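Local structure of La protein (Trypanosoma brucei, 1S29) at residues Tyr21-Asp24 against Val25-Gln28; Phe44-Leu47 against Glu48-Leu51. The protein probably binds RNA, including mRNA, through its N-terminal La motif, a winged-helix domain that uses a conserved aromatic patch. All coordinates share one frame; numbering follows the deposited sequence.

Both contacts are helix starts capped by a serine, and both lie in the winged-helix La motif. Contact 1 comes first along the chain, in the short link from helix 8-21 into helix 24-27; contact 2 follows after helix 31-37, where strand 45-46 turns into helix 47-50. Their centres are about 15 Å apart, with contact 2 the nearer to the middle of the domain. Phe22 joins them: its CZ lies 3.9 Å from Val45 CG2, and its CE2 lies 4.0 Å from Leu50 CD2. Val85 of strand 84-87 also touches Phe22 and Leu50. The residue just after helix 8-21 thereby packs against the three-stranded antiparallel sheet and the helix that follows its edge strand.

Contact 1 (Tyr21-Asp24 against Val25-Gln28); sequences YFSD and VNVQ
Ser23 OG approaches the side-chain amide of Asn26 obliquely, off its plane and at the nitrogen end, 2.7 Å from ND2. ND2 is hydrogen-bonded to Phe20 O, in the last turn of helix 8-21. The carboxylate of Asp24 turns outward to a salt bridge with Arg87, and the ring of Phe22 leaves the turn to pack on Val85.

Ser23 is the N-cap of helix 24-27. With chi1 at 77°, its OG lies between the backbone N and the carbonyl carbon, where it accepts the N-H of Asn26 at 3.2 Å (164° at the hydrogen). The same hydroxyl is hydrogen-bonded to Phe20 O. Ser23 O takes the next bond, from Val27 N at 2.9 Å, nearly in line with the C=O. Val27 CG1 lies against the carbonyl oxygens of this turn, 3.4 Å from Asp24 O. Gln28 CG lies beyond the oxygen of Asp24, 3.2 Å from Asp24 O.

Phe20 O thus holds the side chains of both Ser23 and Asn26, which ties the start of helix 24-27 to the end of helix 8-21. The negative charge of Asp24, in the first turn, would probably also suit the helix's positive N-terminal end.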
loop_
_atom_site.group_PDB
_atom_site.type_symbol
_atom_site.label_atom_id
_atom_site.label_comp_id
_atom_site.label_asym_id
_atom_site.label_seq_id
_atom_site.Cartn_x
_atom_site.Cartn_y
_atom_site.Cartn_z
ATOM N N TYR A 21 6.998 1.650 1.455
ATOM C CA TYR A 21 6.579 1.788 2.839
ATOM C C TYR A 21 6.595 0.465 3.593
ATOM O O TYR A 21 6.847 0.438 4.798
ATOM C CB TYR A 21 5.184 2.420 2.906
ATOM C CG TYR A 21 5.178 3.899 2.580
ATOM C CD1 TYR A 21 4.506 4.388 1.463
ATOM C CD2 TYR A 21 5.851 4.811 3.391
ATOM C CE1 TYR A 21 4.503 5.754 1.164
ATOM C CE2 TYR A 21 5.855 6.177 3.097
ATOM C CZ TYR A 21 5.178 6.639 1.986
ATOM O OH TYR A 21 5.167 7.990 1.705
ATOM N N PHE A 22 6.342 -0.629 2.883
ATOM C CA PHE A 22 6.326 -1.954 3.499
ATOM C C PHE A 22 7.637 -2.729 3.381
ATOM O O PHE A 22 7.706 -3.883 3.780
ATOM C CB PHE A 22 5.198 -2.795 2.897
ATOM C CG PHE A 22 3.826 -2.424 3.396
ATOM C CD1 PHE A 22 3.392 -2.839 4.653
ATOM C CD2 PHE A 22 2.968 -1.667 2.612
ATOM C CE1 PHE A 22 2.123 -2.505 5.116
ATOM C CE2 PHE A 22 1.695 -1.328 3.066
ATOM C CZ PHE A 22 1.270 -1.746 4.316
ATOM N N SER A 23 8.677 -2.107 2.836
ATOM C CA SER A 23 9.953 -2.806 2.682
ATOM C C SER A 23 10.550 -3.157 4.036
ATOM O O SER A 23 10.260 -2.504 5.035
ATOM C CB SER A 23 10.951 -1.948 1.899
ATOM O OG SER A 23 11.511 -0.931 2.711
ATOM N N ASP A 24 11.384 -4.193 4.063
ATOM C CA ASP A 24 12.025 -4.620 5.302
ATOM C C ASP A 24 12.753 -3.472 5.993
ATOM O O ASP A 24 12.637 -3.286 7.201
ATOM C CB ASP A 24 13.040 -5.739 5.031
ATOM C CG ASP A 24 12.384 -7.076 4.757
ATOM O OD1 ASP A 24 11.138 -7.139 4.732
ATOM O OD2 ASP A 24 13.125 -8.064 4.566
ATOM N N VAL A 25 13.499 -2.697 5.215
ATOM C CA VAL A 25 14.271 -1.598 5.775
ATOM C C VAL A 25 13.417 -0.508 6.395
ATOM O O VAL A 25 13.666 -0.079 7.522
ATOM C CB VAL A 25 15.181 -0.951 4.709
ATOM C CG1 VAL A 25 15.857 0.284 5.283
ATOM C CG2 VAL A 25 16.238 -1.940 4.261
ATOM N N ASN A 26 12.402 -0.073 5.661
ATOM C CA ASN A 26 11.538 1.003 6.115
ATOM C C ASN A 26 10.533 0.648 7.195
ATOM O O ASN A 26 10.384 1.382 8.173
ATOM C CB ASN A 26 10.793 1.602 4.920
ATOM C CG ASN A 26 11.732 2.215 3.896
ATOM O OD1 ASN A 26 12.576 3.038 4.235
ATOM N ND2 ASN A 26 11.584 1.817 2.640
ATOM N N VAL A 27 9.841 -0.470 7.018
ATOM C CA VAL A 27 8.829 -0.879 7.980
ATOM C C VAL A 27 9.384 -0.994 9.389
ATOM O O VAL A 27 8.708 -0.654 10.354
ATOM C CB VAL A 27 8.186 -2.233 7.595
ATOM C CG1 VAL A 27 9.218 -3.341 7.634
ATOM C CG2 VAL A 27 7.039 -2.537 8.538
ATOM N N GLN A 28 10.617 -1.472 9.505
ATOM C CA GLN A 28 11.225 -1.633 10.815
ATOM C C GLN A 28 11.533 -0.304 11.513
ATOM O O GLN A 28 11.845 -0.275 12.702
ATOM C CB GLN A 28 12.470 -2.518 10.695
ATOM C CG GLN A 28 12.101 -3.963 10.321
ATOM C CD GLN A 28 13.296 -4.869 10.120
ATOM O OE1 GLN A 28 13.984 -4.796 9.097
ATOM N NE2 GLN A 28 13.550 -5.735 11.095
#

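Contact 2 (Phe44-Leu47 against Glu48-Leu51)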
loop_
_atom_site.group_PDB
_atom_site.type_symbol
_atom_site.label_atom_id
_atom_site.label_comp_id
_atom_site.label_asym_id
_atom_site.label_seq_id
_atom_site.Cartn_x
_atom_site.Cartn_y
_atom_site.Cartn_z
ATOM N N PHE A 44 -2.600 -6.690 8.243
ATOM C CA PHE A 44 -3.332 -5.905 7.257
ATOM C C PHE A 44 -3.419 -4.432 7.652
ATOM O O PHE A 44 -3.644 -4.090 8.825
ATOM C CB PHE A 44 -4.749 -6.468 7.073
ATOM C CG PHE A 44 -4.849 -7.549 6.028
ATOM C CD1 PHE A 44 -5.292 -8.824 6.361
ATOM C CD2 PHE A 44 -4.515 -7.280 4.705
ATOM C CE1 PHE A 44 -5.400 -9.819 5.384
ATOM C CE2 PHE A 44 -4.619 -8.264 3.725
ATOM C CZ PHE A 44 -5.064 -9.540 4.071
ATOM N N VAL A 45 -3.242 -3.569 6.656
ATOM C CA VAL A 45 -3.312 -2.118 6.829
ATOM C C VAL A 45 -4.326 -1.605 5.805
ATOM O O VAL A 45 -4.249 -1.961 4.632
ATOM C CB VAL A 45 -1.944 -1.453 6.546
ATOM C CG1 VAL A 45 -2.087 0.064 6.628
ATOM C CG2 VAL A 45 -0.903 -1.938 7.556
ATOM N N SER A 46 -5.279 -0.782 6.240
ATOM C CA SER A 46 -6.296 -0.281 5.318
ATOM C C SER A 46 -5.710 0.623 4.244
ATOM O O SER A 46 -4.784 1.392 4.503
ATOM C CB SER A 46 -7.396 0.470 6.075
ATOM O OG SER A 46 -6.942 1.726 6.577
ATOM N N LEU A 47 -6.254 0.517 3.035
ATOM C CA LEU A 47 -5.773 1.337 1.938
ATOM C C LEU A 47 -6.094 2.806 2.225
ATOM O O LEU A 47 -5.397 3.695 1.741
ATOM C CB LEU A 47 -6.390 0.878 0.605
ATOM C CG LEU A 47 -6.083 -0.558 0.150
ATOM C CD1 LEU A 47 -6.590 -0.761 -1.273
ATOM C CD2 LEU A 47 -4.591 -0.823 0.209
ATOM N N GLU A 48 -7.130 3.080 3.021
ATOM C CA GLU A 48 -7.412 4.478 3.319
ATOM C C GLU A 48 -6.271 5.063 4.149
ATOM O O GLU A 48 -6.008 6.259 4.085
ATOM C CB GLU A 48 -8.761 4.663 4.041
ATOM C CG GLU A 48 -8.931 3.917 5.345
ATOM C CD GLU A 48 -10.261 4.238 6.021
ATOM O OE1 GLU A 48 -11.270 4.428 5.306
ATOM O OE2 GLU A 48 -10.303 4.295 7.266
ATOM N N THR A 49 -5.591 4.220 4.924
ATOM C CA THR A 49 -4.473 4.698 5.717
ATOM C C THR A 49 -3.338 5.029 4.765
ATOM O O THR A 49 -2.644 6.033 4.942
ATOM C CB THR A 49 -3.972 3.641 6.704
ATOM O OG1 THR A 49 -4.977 3.419 7.695
ATOM C CG2 THR A 49 -2.697 4.125 7.392
ATOM N N LEU A 50 -3.147 4.177 3.762
ATOM C CA LEU A 50 -2.080 4.406 2.793
ATOM C C LEU A 50 -2.274 5.725 2.048
ATOM O O LEU A 50 -1.307 6.402 1.702
ATOM C CB LEU A 50 -1.999 3.243 1.805
ATOM C CG LEU A 50 -1.592 1.905 2.430
ATOM C CD1 LEU A 50 -1.206 0.943 1.320
ATOM C CD2 LEU A 50 -0.429 2.092 3.390
ATOM N N LEU A 51 -3.528 6.096 1.822
ATOM C CA LEU A 51 -3.833 7.337 1.127
ATOM C C LEU A 51 -3.341 8.574 1.878
ATOM O O LEU A 51 -3.237 9.656 1.295
ATOM C CB LEU A 51 -5.339 7.452 0.888
ATOM C CG LEU A 51 -5.931 6.573 -0.214
ATOM C CD1 LEU A 51 -7.426 6.805 -0.298
ATOM C CD2 LEU A 51 -5.280 6.917 -1.543
HETATM O O HOH W 1 -8.581 2.600 8.498
#
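Ser46 meets Thr49 at the N-cap of helix 47-50, where edge strand 45-46 of the winged-helix sheet passes directly into a helix. The sheet side of this junction is fixed by backbone hydrogen bonds from Val45 to Val85 and from Leu47 to Leu83.

The polar contacts gather on Ser46. Its OG accepts the capping bond from Thr49 N at 3.3 Å, bent to 137°, while the hydroxyl OG1 of Thr49 comes to 2.8 Å from the same OG. Thr49 N also reaches Ser46 O at 3.0 Å, approaching from above the carbonyl plane (63° out of it), so this one N-H is shared between two acceptors. A weak bond from Leu50 N falls on that carbonyl as well. One residue further on, Leu51 N donates to Leu47 O at 3.0 Å.

Apolar contacts lie on the buried side. Val45 CG1 packs on Thr49 CB at 4.0 Å and on Leu50 CD2, crossing both side chains at about a right angle. Leu47 CD2 meets Leu50 CD1 at 4.0 Å; beyond them, Leu47 rests on Val67 and Ile70 of helix 63-70.

Glu48 runs alongside the cap: chi1 of 58° puts its CG 3.2 Å from Ser46 OG, and the chain is extended beyond. A water bridges the two residues, donating to Glu48 OE2 at 2.7 Å while hydrogen-bonded to Ser46 OG.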